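Local coordinates for protein extracellular endo-alpha-(1->5)-L-arabinanase 1 (Bacillus subtilis, PDB 1UV4) that hydrolyses internal alpha-1,5-L-arabinofuranosidic linkages of linear and branched arabinan, helping to break down the plant cell wall, at residues A[73-78]-A[131-136]; A[145-150]-A[185-190]; A[86-91]-A[99-104]; A[215-220]-A[241-246]. One frame throughout, in Å; residues are numbered along the deposited sequence.

Contact 1 of 4, residues A[73-78]-A[131-136]. With CA (calcium ion), chain D.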
loop_
_atom_site.group_PDB
_atom_site.type_symbol
_atom_site.label_atom_id
_atom_site.label_comp_id
_atom_site.label_asym_id
_atom_site.label_seq_id
_atom_site.Cartn_x
_atom_site.Cartn_y
_atom_site.Cartn_z
ATOM N N GLN A 73 -9.549 -4.431 -8.979
ATOM C CA GLN A 73 -9.277 -4.304 -7.541
ATOM C C GLN A 73 -7.970 -3.515 -7.323
ATOM O O GLN A 73 -7.186 -3.341 -8.239
ATOM C CB GLN A 73 -9.221 -5.649 -6.819
ATOM C CG GLN A 73 -10.643 -6.230 -6.587
ATOM C CD GLN A 73 -11.356 -6.541 -7.872
ATOM O OE1 GLN A 73 -10.949 -7.381 -8.676
ATOM N NE2 GLN A 73 -12.457 -5.846 -8.104
ATOM N N TRP A 74 -7.805 -2.951 -6.123
ATOM C CA TRP A 74 -6.783 -1.921 -5.932
ATOM C C TRP A 74 -5.787 -2.223 -4.831
ATOM O O TRP A 74 -6.105 -2.815 -3.803
ATOM C CB TRP A 74 -7.370 -0.527 -5.562
ATOM C CG TRP A 74 -8.506 -0.005 -6.363
ATOM C CD1 TRP A 74 -9.007 -0.476 -7.548
ATOM C CD2 TRP A 74 -9.341 1.067 -5.981
ATOM N NE1 TRP A 74 -10.097 0.273 -7.940
ATOM C CE2 TRP A 74 -10.323 1.220 -6.986
ATOM C CE3 TRP A 74 -9.367 1.932 -4.883
ATOM C CZ2 TRP A 74 -11.299 2.211 -6.932
ATOM C CZ3 TRP A 74 -10.359 2.927 -4.861
ATOM C CH2 TRP A 74 -11.286 3.036 -5.859
ATOM N N ALA A 75 -4.566 -1.760 -5.043
ATOM C CA ALA A 75 -3.593 -1.575 -3.969
ATOM C C ALA A 75 -3.331 -2.838 -3.147
ATOM O O ALA A 75 -3.540 -2.903 -1.960
ATOM C CB ALA A 75 -4.008 -0.386 -3.115
ATOM N N PRO A 76 -2.869 -3.874 -3.847
ATOM C CA PRO A 76 -2.538 -5.132 -3.180
ATOM C C PRO A 76 -1.366 -4.976 -2.225
ATOM O O PRO A 76 -0.518 -4.103 -2.363
ATOM C CB PRO A 76 -2.237 -6.045 -4.346
ATOM C CG PRO A 76 -1.663 -5.169 -5.320
ATOM C CD PRO A 76 -2.531 -3.889 -5.277
ATOM N N ASP A 77 -1.330 -5.890 -1.270
ATOM C CA ASP A 77 -0.245 -5.952 -0.337
ATOM C C ASP A 77 0.035 -7.402 -0.019
ATOM O O ASP A 77 -0.905 -8.137 0.172
ATOM C CB ASP A 77 -0.566 -5.140 0.913
ATOM C CG ASP A 77 0.587 -5.080 1.820
ATOM O OD1 ASP A 77 1.584 -4.328 1.515
ATOM O OD2 ASP A 77 0.685 -5.781 2.885
ATOM N N ILE A 78 1.305 -7.778 0.020
ATOM C CA ILE A 78 1.645 -9.203 0.169
ATOM C C ILE A 78 2.794 -9.400 1.124
ATOM O O ILE A 78 3.734 -8.612 1.169
ATOM C CB ILE A 78 1.928 -9.807 -1.213
ATOM C CG1 ILE A 78 1.960 -11.341 -1.139
ATOM C CG2 ILE A 78 3.168 -9.243 -1.825
ATOM C CD1 ILE A 78 1.946 -12.002 -2.492
ATOM N N ALA A 131 -11.860 2.095 3.619
ATOM C CA ALA A 131 -11.195 0.794 3.744
ATOM C C ALA A 131 -10.581 0.333 2.426
ATOM O O ALA A 131 -11.058 -0.597 1.772
ATOM C CB ALA A 131 -12.174 -0.289 4.248
ATOM N N ILE A 132 -9.502 1.028 2.086
ATOM C CA ILE A 132 -8.631 0.669 0.993
ATOM C C ILE A 132 -7.167 0.821 1.404
ATOM O O ILE A 132 -6.821 1.351 2.454
ATOM C CB ILE A 132 -8.943 1.492 -0.292
ATOM C CG1 ILE A 132 -8.490 2.935 -0.165
ATOM C CG2 ILE A 132 -10.413 1.411 -0.655
ATOM C CD1 ILE A 132 -8.549 3.725 -1.425
ATOM N N ASP A 133 -6.303 0.357 0.524
ATOM C CA ASP A 133 -4.860 0.523 0.646
ATOM C C ASP A 133 -4.255 -0.211 1.852
ATOM O O ASP A 133 -3.554 0.384 2.678
ATOM C CB ASP A 133 -4.396 1.976 0.663
ATOM C CG ASP A 133 -4.746 2.726 -0.573
ATOM O OD1 ASP A 133 -5.213 2.175 -1.607
ATOM O OD2 ASP A 133 -4.569 3.975 -0.580
ATOM N N PRO A 134 -4.517 -1.526 1.963
ATOM C CA PRO A 134 -3.997 -2.291 3.117
ATOM C C PRO A 134 -2.504 -2.432 3.169
ATOM O O PRO A 134 -1.845 -2.484 2.138
ATOM C CB PRO A 134 -4.601 -3.674 2.910
ATOM C CG PRO A 134 -4.885 -3.760 1.407
ATOM C CD PRO A 134 -5.255 -2.389 1.016
ATOM N N GLU A 135 -1.991 -2.572 4.381
ATOM C CA GLU A 135 -0.596 -2.828 4.639
ATOM C C GLU A 135 -0.491 -3.774 5.827
ATOM O O GLU A 135 -0.857 -3.419 6.932
ATOM C CB GLU A 135 0.095 -1.494 4.967
ATOM C CG GLU A 135 1.401 -1.563 5.718
ATOM C CD GLU A 135 2.563 -2.102 4.922
ATOM O OE1 GLU A 135 2.345 -2.740 3.857
ATOM O OE2 GLU A 135 3.749 -1.902 5.337
ATOM N N LEU A 136 0.079 -4.941 5.605
ATOM C CA LEU A 136 0.383 -5.897 6.671
ATOM C C LEU A 136 1.756 -5.531 7.223
ATOM O O LEU A 136 2.744 -5.345 6.488
ATOM C CB LEU A 136 0.389 -7.327 6.104
ATOM C CG LEU A 136 0.757 -8.415 7.108
ATOM C CD1 LEU A 136 -0.219 -8.527 8.279
ATOM C CD2 LEU A 136 0.809 -9.774 6.387
HETATM CA CA CA D . 3.715 -3.974 2.283
HETATM O O HOH W 1 -1.871 -1.219 -0.324
HETATM O O HOH W 2 3.104 -5.725 3.874
HETATM O O HOH W 3 4.286 -5.875 1.075
HETATM O O HOH W 4 5.378 -3.378 3.824
HETATM O O HOH W 5 6.136 -5.220 2.017
#

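Contact 2 of 4, residues A[145-150]-A[185-190]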
loop_
_atom_site.group_PDB
_atom_site.type_symbol
_atom_site.label_atom_id
_atom_site.label_comp_id
_atom_site.label_asym_id
_atom_site.label_seq_id
_atom_site.Cartn_x
_atom_site.Cartn_y
_atom_site.Cartn_z
ATOM N N TRP A 145 -0.254 -6.785 12.324
ATOM C CA TRP A 145 -1.135 -5.636 12.400
ATOM C C TRP A 145 -1.419 -5.193 10.964
ATOM O O TRP A 145 -0.644 -5.448 10.042
ATOM C CB TRP A 145 -0.452 -4.469 13.125
ATOM C CG TRP A 145 -0.208 -4.638 14.578
ATOM C CD1 TRP A 145 0.659 -5.470 15.170
ATOM C CD2 TRP A 145 -0.818 -3.871 15.632
ATOM N NE1 TRP A 145 0.631 -5.317 16.536
ATOM C CE2 TRP A 145 -0.266 -4.319 16.843
ATOM C CE3 TRP A 145 -1.783 -2.837 15.664
ATOM C CZ2 TRP A 145 -0.660 -3.802 18.086
ATOM C CZ3 TRP A 145 -2.124 -2.299 16.893
ATOM C CH2 TRP A 145 -1.581 -2.801 18.083
ATOM N N LEU A 146 -2.521 -4.490 10.810
ATOM C CA LEU A 146 -2.931 -3.976 9.475
ATOM C C LEU A 146 -3.148 -2.467 9.526
ATOM O O LEU A 146 -3.920 -1.980 10.354
ATOM C CB LEU A 146 -4.234 -4.635 9.015
ATOM C CG LEU A 146 -4.686 -4.308 7.566
ATOM C CD1 LEU A 146 -3.882 -5.080 6.571
ATOM C CD2 LEU A 146 -6.227 -4.565 7.443
ATOM N N ALA A 147 -2.456 -1.748 8.649
ATOM C CA ALA A 147 -2.746 -0.316 8.432
ATOM C C ALA A 147 -3.500 -0.168 7.113
ATOM O O ALA A 147 -3.419 -0.995 6.211
ATOM C CB ALA A 147 -1.496 0.471 8.429
ATOM N N PHE A 148 -4.295 0.882 7.023
ATOM C CA PHE A 148 -5.025 1.181 5.794
ATOM C C PHE A 148 -5.537 2.601 5.821
ATOM O O PHE A 148 -5.460 3.303 6.789
ATOM C CB PHE A 148 -6.179 0.191 5.567
ATOM C CG PHE A 148 -7.305 0.323 6.569
ATOM C CD1 PHE A 148 -7.278 -0.407 7.744
ATOM C CD2 PHE A 148 -8.345 1.208 6.360
ATOM C CE1 PHE A 148 -8.273 -0.289 8.648
ATOM C CE2 PHE A 148 -9.364 1.339 7.292
ATOM C CZ PHE A 148 -9.325 0.579 8.439
ATOM N N GLY A 149 -6.035 3.031 4.685
ATOM C CA GLY A 149 -6.772 4.285 4.554
ATOM C C GLY A 149 -6.443 5.130 3.344
ATOM O O GLY A 149 -5.413 4.996 2.699
ATOM N N SER A 150 -7.346 6.064 3.075
ATOM C CA SER A 150 -7.275 7.024 1.993
ATOM C C SER A 150 -8.353 8.068 2.205
ATOM O O SER A 150 -9.547 7.740 2.208
ATOM C CB SER A 150 -7.519 6.325 0.677
ATOM O OG SER A 150 -7.471 7.230 -0.414
ATOM N N GLU A 185 -2.862 8.765 1.767
ATOM C CA GLU A 185 -3.249 7.388 1.480
ATOM C C GLU A 185 -2.067 6.455 1.593
ATOM O O GLU A 185 -0.945 6.866 1.788
ATOM C CB GLU A 185 -3.833 7.293 0.056
ATOM C CG GLU A 185 -2.819 7.582 -1.050
ATOM C CD GLU A 185 -3.235 7.149 -2.465
ATOM O OE1 GLU A 185 -4.012 7.883 -3.080
ATOM O OE2 GLU A 185 -2.740 6.118 -3.030
ATOM N N ALA A 186 -2.354 5.176 1.451
ATOM C CA ALA A 186 -1.306 4.207 1.053
ATOM C C ALA A 186 -0.225 4.093 2.108
ATOM O O ALA A 186 0.937 4.241 1.839
ATOM C CB ALA A 186 -0.721 4.567 -0.305
ATOM N N PRO A 187 -0.592 3.689 3.298
ATOM C CA PRO A 187 0.449 3.502 4.305
ATOM C C PRO A 187 1.388 2.322 4.027
ATOM O O PRO A 187 1.034 1.326 3.440
ATOM C CB PRO A 187 -0.356 3.237 5.568
ATOM C CG PRO A 187 -1.570 2.535 5.070
ATOM C CD PRO A 187 -1.923 3.305 3.797
ATOM N N THR A 188 2.620 2.501 4.535
ATOM C CA THR A 188 3.568 1.409 4.702
ATOM C C THR A 188 4.250 1.596 6.050
ATOM O O THR A 188 4.495 2.694 6.462
ATOM C CB THR A 188 4.585 1.330 3.502
ATOM O OG1 THR A 188 5.385 0.134 3.640
ATOM C CG2 THR A 188 5.552 2.459 3.474
ATOM N N LEU A 189 4.458 0.503 6.771
ATOM C CA LEU A 189 4.868 0.555 8.162
ATOM C C LEU A 189 5.834 -0.558 8.441
ATOM O O LEU A 189 5.544 -1.698 8.100
ATOM C CB LEU A 189 3.595 0.431 9.030
ATOM C CG LEU A 189 3.418 0.975 10.463
ATOM C CD1 LEU A 189 4.433 1.973 10.859
ATOM C CD2 LEU A 189 1.996 1.467 10.805
ATOM N N THR A 190 6.959 -0.236 9.097
ATOM C CA THR A 190 7.986 -1.211 9.424
ATOM C C THR A 190 8.603 -0.856 10.759
ATOM O O THR A 190 8.575 0.308 11.168
ATOM C CB THR A 190 9.056 -1.240 8.303
ATOM O OG1 THR A 190 10.007 -2.312 8.530
ATOM C CG2 THR A 190 9.903 0.034 8.271
HETATM O O HOH W 6 -6.446 6.499 -2.814
#

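Contact 3 of 4, residues A[86-91]-A[99-104]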
loop_
_atom_site.group_PDB
_atom_site.type_symbol
_atom_site.label_atom_id
_atom_site.label_comp_id
_atom_site.label_asym_id
_atom_site.label_seq_id
_atom_site.Cartn_x
_atom_site.Cartn_y
_atom_site.Cartn_z
ATOM N N TRP A 86 0.049 -14.024 2.147
ATOM C CA TRP A 86 -1.187 -13.321 2.496
ATOM C C TRP A 86 -1.267 -12.096 1.613
ATOM O O TRP A 86 -0.380 -11.234 1.634
ATOM C CB TRP A 86 -1.197 -12.940 3.971
ATOM C CG TRP A 86 -0.919 -14.109 4.834
ATOM C CD1 TRP A 86 0.283 -14.526 5.304
ATOM C CD2 TRP A 86 -1.877 -15.040 5.298
ATOM N NE1 TRP A 86 0.125 -15.659 6.073
ATOM C CE2 TRP A 86 -1.204 -16.007 6.063
ATOM C CE3 TRP A 86 -3.261 -15.159 5.128
ATOM C CZ2 TRP A 86 -1.874 -17.045 6.676
ATOM C CZ3 TRP A 86 -3.921 -16.199 5.708
ATOM C CH2 TRP A 86 -3.230 -17.124 6.492
ATOM N N LEU A 87 -2.359 -12.010 0.888
ATOM C CA LEU A 87 -2.616 -10.998 -0.093
ATOM C C LEU A 87 -3.833 -10.186 0.343
ATOM O O LEU A 87 -4.951 -10.715 0.304
ATOM C CB LEU A 87 -2.877 -11.656 -1.487
ATOM C CG LEU A 87 -3.264 -10.714 -2.635
ATOM C CD1 LEU A 87 -2.170 -9.687 -2.864
ATOM C CD2 LEU A 87 -3.542 -11.466 -3.928
ATOM N N TYR A 88 -3.604 -8.971 0.854
ATOM C CA TYR A 88 -4.693 -8.057 1.184
ATOM C C TYR A 88 -4.930 -7.200 -0.075
ATOM O O TYR A 88 -3.987 -6.866 -0.806
ATOM C CB TYR A 88 -4.360 -7.180 2.385
ATOM C CG TYR A 88 -4.282 -7.955 3.687
ATOM C CD1 TYR A 88 -3.119 -8.589 4.081
ATOM C CD2 TYR A 88 -5.367 -8.060 4.525
ATOM C CE1 TYR A 88 -3.046 -9.310 5.255
ATOM C CE2 TYR A 88 -5.281 -8.758 5.718
ATOM C CZ TYR A 88 -4.142 -9.416 6.062
ATOM O OH TYR A 88 -4.084 -10.100 7.221
ATOM N N TYR A 89 -6.157 -6.786 -0.333
ATOM C CA TYR A 89 -6.455 -6.007 -1.539
ATOM C C TYR A 89 -7.728 -5.191 -1.275
ATOM O O TYR A 89 -8.463 -5.473 -0.332
ATOM C CB TYR A 89 -6.595 -6.934 -2.761
ATOM C CG TYR A 89 -7.726 -7.888 -2.574
ATOM C CD1 TYR A 89 -7.546 -9.097 -1.917
ATOM C CD2 TYR A 89 -9.007 -7.560 -2.975
ATOM C CE1 TYR A 89 -8.597 -9.939 -1.681
ATOM C CE2 TYR A 89 -10.039 -8.363 -2.756
ATOM C CZ TYR A 89 -9.863 -9.578 -2.100
ATOM O OH TYR A 89 -10.945 -10.424 -1.877
ATOM N N SER A 90 -8.036 -4.266 -2.184
ATOM C CA SER A 90 -9.135 -3.322 -1.988
ATOM C C SER A 90 -10.205 -3.524 -3.055
ATOM O O SER A 90 -9.900 -3.697 -4.249
ATOM C CB SER A 90 -8.672 -1.848 -2.096
ATOM O OG SER A 90 -7.429 -1.646 -1.481
ATOM N N VAL A 91 -11.475 -3.510 -2.627
ATOM C CA VAL A 91 -12.615 -3.529 -3.517
ATOM C C VAL A 91 -13.346 -2.188 -3.329
ATOM O O VAL A 91 -13.738 -1.884 -2.232
ATOM C CB VAL A 91 -13.571 -4.677 -3.104
ATOM C CG1 VAL A 91 -14.790 -4.682 -3.976
ATOM C CG2 VAL A 91 -12.845 -6.009 -3.104
ATOM N N SER A 99 -16.325 0.741 0.582
ATOM C CA SER A 99 -15.170 -0.049 0.180
ATOM C C SER A 99 -14.945 -1.218 1.106
ATOM O O SER A 99 -15.472 -1.271 2.200
ATOM C CB SER A 99 -13.893 0.808 0.187
ATOM O OG SER A 99 -14.005 1.992 -0.553
ATOM N N ALA A 100 -14.149 -2.187 0.654
ATOM C CA ALA A 100 -13.796 -3.307 1.526
ATOM C C ALA A 100 -12.396 -3.771 1.241
ATOM O O ALA A 100 -11.916 -3.684 0.119
ATOM C CB ALA A 100 -14.743 -4.467 1.336
ATOM N N ILE A 101 -11.739 -4.255 2.276
ATOM C CA ILE A 101 -10.460 -4.941 2.119
ATOM C C ILE A 101 -10.739 -6.418 2.280
ATOM O O ILE A 101 -11.373 -6.840 3.245
ATOM C CB ILE A 101 -9.382 -4.443 3.157
ATOM C CG1 ILE A 101 -8.961 -3.021 2.843
ATOM C CG2 ILE A 101 -8.179 -5.385 3.231
ATOM C CD1 ILE A 101 -8.343 -2.276 3.999
ATOM N N GLY A 102 -10.260 -7.195 1.301
ATOM C CA GLY A 102 -10.354 -8.647 1.333
ATOM C C GLY A 102 -8.971 -9.257 1.524
ATOM O O GLY A 102 -7.940 -8.578 1.479
ATOM N N LEU A 103 -8.974 -10.538 1.772
ATOM C CA LEU A 103 -7.740 -11.321 2.010
ATOM C C LEU A 103 -7.807 -12.611 1.232
ATOM O O LEU A 103 -8.834 -13.324 1.266
ATOM C CB LEU A 103 -7.592 -11.677 3.503
ATOM C CG LEU A 103 -6.395 -12.533 3.913
ATOM C CD1 LEU A 103 -5.121 -11.830 3.644
ATOM C CD2 LEU A 103 -6.520 -12.918 5.434
ATOM N N ALA A 104 -6.701 -12.946 0.582
ATOM C CA ALA A 104 -6.545 -14.257 -0.012
ATOM C C ALA A 104 -5.222 -14.848 0.405
ATOM O O ALA A 104 -4.316 -14.134 0.762
ATOM C CB ALA A 104 -6.594 -14.159 -1.521
HETATM O O HOH W 7 -10.362 -12.815 -0.991
#

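Contact 4 of 4, residues A[215-220]-A[241-246]. With EDO (1,2-ethanediol), chain E.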
loop_
_atom_site.group_PDB
_atom_site.type_symbol
_atom_site.label_atom_id
_atom_site.label_comp_id
_atom_site.label_asym_id
_atom_site.label_seq_id
_atom_site.Cartn_x
_atom_site.Cartn_y
_atom_site.Cartn_z
ATOM N N ILE A 215 5.928 11.439 -1.026
ATOM C CA ILE A 215 6.065 10.402 -0.012
ATOM C C ILE A 215 6.559 11.061 1.268
ATOM O O ILE A 215 7.568 11.727 1.225
ATOM C CB ILE A 215 7.020 9.305 -0.447
ATOM C CG1 ILE A 215 6.476 8.601 -1.679
ATOM C CG2 ILE A 215 7.286 8.316 0.635
ATOM C CD1 ILE A 215 7.426 7.697 -2.346
ATOM N N ALA A 216 5.854 10.847 2.377
ATOM C CA ALA A 216 6.117 11.502 3.675
ATOM C C ALA A 216 6.280 10.457 4.775
ATOM O O ALA A 216 5.640 9.441 4.704
ATOM C CB ALA A 216 5.011 12.461 4.029
ATOM N N TYR A 217 7.087 10.767 5.805
ATOM C CA TYR A 217 7.346 9.781 6.865
ATOM C C TYR A 217 7.441 10.341 8.268
ATOM O O TYR A 217 7.647 11.535 8.491
ATOM C CB TYR A 217 8.570 8.941 6.535
ATOM C CG TYR A 217 9.852 9.704 6.460
ATOM C CD1 TYR A 217 10.568 10.047 7.607
ATOM C CD2 TYR A 217 10.378 10.107 5.230
ATOM C CE1 TYR A 217 11.757 10.743 7.534
ATOM C CE2 TYR A 217 11.529 10.805 5.146
ATOM C CZ TYR A 217 12.254 11.122 6.277
ATOM O OH TYR A 217 13.439 11.824 6.175
ATOM N N GLY A 218 7.270 9.447 9.230
ATOM C CA GLY A 218 7.429 9.789 10.636
ATOM C C GLY A 218 7.763 8.526 11.407
ATOM O O GLY A 218 7.736 7.409 10.858
ATOM N N ARG A 219 8.069 8.664 12.685
ATOM C CA ARG A 219 8.469 7.510 13.523
ATOM C C ARG A 219 7.839 7.586 14.916
ATOM O O ARG A 219 7.584 8.687 15.439
ATOM C CB ARG A 219 9.988 7.389 13.646
ATOM C CG ARG A 219 10.673 8.395 14.570
ATOM C CD ARG A 219 12.178 8.391 14.512
ATOM N NE ARG A 219 12.747 9.303 15.517
ATOM C CZ ARG A 219 14.052 9.502 15.695
ATOM N NH1 ARG A 219 14.942 8.852 14.959
ATOM N NH2 ARG A 219 14.458 10.340 16.617
ATOM N N SER A 220 7.766 6.441 15.570
ATOM C CA SER A 220 7.132 6.349 16.861
ATOM C C SER A 220 7.718 5.170 17.647
ATOM O O SER A 220 7.997 4.138 17.091
ATOM C CB SER A 220 5.643 6.170 16.695
ATOM O OG SER A 220 5.024 6.014 17.966
ATOM N N THR A 241 7.804 14.119 7.094
ATOM C CA THR A 241 8.963 14.614 6.406
ATOM C C THR A 241 8.956 14.026 5.012
ATOM O O THR A 241 8.622 12.877 4.844
ATOM C CB THR A 241 10.241 14.190 7.193
ATOM O OG1 THR A 241 10.250 14.818 8.485
ATOM C CG2 THR A 241 11.499 14.637 6.514
ATOM N N ILE A 242 9.353 14.817 4.018
ATOM C CA ILE A 242 9.243 14.423 2.630
ATOM C C ILE A 242 10.507 13.691 2.228
ATOM O O ILE A 242 11.624 14.255 2.202
ATOM C CB ILE A 242 8.951 15.630 1.714
ATOM C CG1 ILE A 242 7.677 16.419 2.182
ATOM C CG2 ILE A 242 8.885 15.169 0.272
ATOM C CD1 ILE A 242 6.447 15.623 2.398
ATOM N N LEU A 243 10.299 12.432 1.891
ATOM C CA LEU A 243 11.315 11.587 1.277
ATOM C C LEU A 243 11.504 11.875 -0.192
ATOM O O LEU A 243 12.626 11.866 -0.694
ATOM C CB LEU A 243 10.928 10.125 1.403
ATOM C CG LEU A 243 11.972 9.102 0.905
ATOM C CD1 LEU A 243 13.242 9.159 1.753
ATOM C CD2 LEU A 243 11.360 7.751 0.874
ATOM N N ASP A 244 10.401 12.156 -0.887
ATOM C CA ASP A 244 10.447 12.185 -2.351
ATOM C C ASP A 244 9.277 12.993 -2.833
ATOM O O ASP A 244 8.133 12.695 -2.499
ATOM C CB ASP A 244 10.322 10.741 -2.815
ATOM C CG ASP A 244 10.592 10.511 -4.302
ATOM O OD1 ASP A 244 10.614 11.448 -5.124
ATOM O OD2 ASP A 244 10.817 9.345 -4.724
ATOM N N SER A 245 9.571 14.016 -3.615
ATOM C CA SER A 245 8.557 14.834 -4.260
ATOM C C SER A 245 8.694 14.796 -5.785
ATOM O O SER A 245 8.122 15.622 -6.472
ATOM C CB SER A 245 8.598 16.271 -3.716
ATOM O OG SER A 245 9.852 16.835 -3.912
ATOM N N GLY A 246 9.459 13.831 -6.311
ATOM C CA GLY A 246 9.613 13.691 -7.736
ATOM C C GLY A 246 10.785 14.489 -8.246
ATOM O O GLY A 246 11.541 15.105 -7.515
HETATM C C1 EDO E . 10.624 9.757 -8.234
HETATM O O1 EDO E . 10.741 8.735 -7.252
HETATM C C2 EDO E . 11.949 10.443 -8.453
HETATM O O2 EDO E . 12.155 11.435 -7.462
HETATM O O HOH W 8 13.915 12.745 3.646
#

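Contact 1 of 4, residues A[73-78]-A[131-136]
Asp-77 and Glu-135 reach each other through a calcium ion. Asp-77 OD1 binds the metal at 2.3 Å and Glu-135 OE1 at 2.4 Å, with the two carboxylate planes turned 69° apart; Asp-257, whose carboxylate lies beside both, is the third protein residue of the site. Four waters also bind the calcium. Glu-135 is bent at its second torsion (chi2 71°), which swings its carboxylate back to the ion, while its OE2 is held by Leu-189 N and Thr-188 OG1.

Among the polar bonds, Leu-136 N donates to Asp-77 OD2 at 2.9 Å in an almost straight line, meeting the oxygen from above the carboxylate plane. OD1 thus goes to the metal, while OD2 takes this N-H and lies beside a calcium-bound water.

Both segments lead into the inner strands of adjacent blades of the five-bladed beta-propeller of family 43 and run nearly parallel, 10° apart. Instead of direct backbone pairing, a water links Ala-75 O to Pro-134 O.

Apolar packing places Ile-132 CD1 at the edge of the Trp-74 ring, 4.0 Å from CZ3. In a separate methyl-to-carboxylate contact, Ala-75 CB lies 3.2 Å from OD1 of Asp-133, a residue thought to orient Glu-185, the inferred proton donor.

Contact 2 of 4, residues A[145-150]-A[185-190]
This is a buried packing contact between two propeller blades, in which the end of strand 144-148 and the turn after it lie against strand 184-192, the innermost strand of the next blade. The strand axes come within 6.4 Å at 150°, so the chains run roughly antiparallel without zipping together. Pro-187 carries the apolar part. Its ring puts CG 3.9 Å from Ala-147 CB and 3.7 Å from Phe-148 N, so it touches both the methyl and the backbone that follows. Pro-187 also packs on Leu-198 of its own blade.

The backbones meet at one end, where Ser-150 and Glu-185 form a single bridge. Ala-186 N gives Gly-149 O a weak hydrogen bond of 3.3 Å, and the same oxygen receives a CH contact from Glu-185 CA. Side-chain polar chemistry follows through water: one molecule lies 2.7 Å from Ser-150 OG and donates a weak bond to Glu-185 OE1. Glu-185 CG stands between its backbone N and carbonyl carbon (chi1 66°), and the chain beyond extends away from Ser-150, placing the carboxylate near Asp-14 and Asp-133. Glu-185 is the inferred proton donor and Ser-150 probably binds substrate, so the bridged end belongs to the acidic active site at the propeller centre that characterises family 43 glycosidases.

Contact 3 of 4, residues A[86-91]-A[99-104]
Tyr-89 OH is gripped by two partners: a water in the ring plane, 2.6 Å away, which accepts from it and donates to Leu-103 O across the contact, and Trp-62 NE1. A first torsion near +60° (chi1 62°) folds the Tyr-89 ring across the neighbouring strand over Gly-102, whose CA makes a CH-pi contact 4.0 Å from the ring centroid.

Three reciprocal backbone pairs, Leu-87 with Ala-104, Tyr-89 with Gly-102 and Val-91 with Ala-100, make a six-bond antiparallel ladder. The middle pair is the most bent, its Tyr-89 N-H meeting Gly-102 O at 147°.

On the face of Tyr-88 and Leu-103, the leucine CD1 stands over the centre of the phenol ring, 3.5 Å from its centroid and 9° off the normal, a CH-pi contact between side chains that lie side by side. Leu-103 CD2 reaches Trp-86 CE3, while Ile-101 CG2 touches the Tyr-88 ring at its edge.

The hairpin forms the two middle strands of its blade, between strands 74-81 and 115-123. Its Tyr-88 and Ile-101 face rests on Leu-146 and Phe-148 of the next blade, and Leu-37 touches Leu-87 and Tyr-89 from strand 37-42 of another.

Contact 4 of 4, residues A[215-220]-A[241-246]
Tyr-217 and Thr-241 cross obliquely where the last two strands of a propeller blade pair, just beyond a classic beta bulge. Thr-241 CB lies over one face of the phenol ring, toward its rim, in a CH-pi contact 3.9 Å from the centroid. Thr-241 CG2 lies 3.4 Å from Tyr-217 OH. With chi1 at 64°, the tyrosine is turned back above its own main chain, and the ring comes over the adjoining strand. From another direction Leu-243 crosses the tyrosine side chain at about a right angle, bringing CB 3.9 Å from Tyr-217 CE2. The phenol is therefore flanked by threonine over a face and by the leucine backbone at the edge, where Leu-243 CA lies in the ring plane. A water, also in the ring plane, joins Tyr-217 OH to Ile-242 O.

Leu-243 also runs alongside Ile-215, the two pointing the same way, with CD2 of the leucine against CG2 of the isoleucine. This follows from the bulge, in which Leu-243 and Asp-244 together face Ile-215: Leu-243 N donates to Ile-215 O, and Ile-215 N to Asp-244 O. On the opposite face of the sheet, Ile-242 CD1 packs 3.8 Å from Ala-216 CB.

Within the blade, Ala-216 is bonded through its backbone to Val-200 of strand 195-203, so strand 241-244 forms the outer edge. There Asp-244 OD1 accepts from Gly-246 N in an Asx turn and OD2 bonds Tyr-293 OH. An ethanediol, probably from the crystallisation liquor, bonds both carboxylate oxygens, its O1 lying 2.6 Å from Asp-244 OD2.

Overall arrangement
Contacts 1 and 2 lie near the propeller axis, their centres 8 Å apart, and share the seam around Glu-135, whose N bonds Ala-147 O. Both join different blades, contact 1 through calcium and a carboxylate, contact 2 through proline packing, one weak bond and a water. Contacts 3 and 4 instead knit strands within a blade by backbone pairing, regular in contact 3 and broken by a bulge in contact 4, with aromatic CH-pi packing in both. Contact 3 is wholly buried and belongs to the same sheet as segment 73-78, with Asp-77 N bonded to Tyr-88 O. Contact 4 is only partly buried, about 25 Å from contact 3 between centres and across the chain's centre; it shares its sheet with segment 185-190 of contact 2.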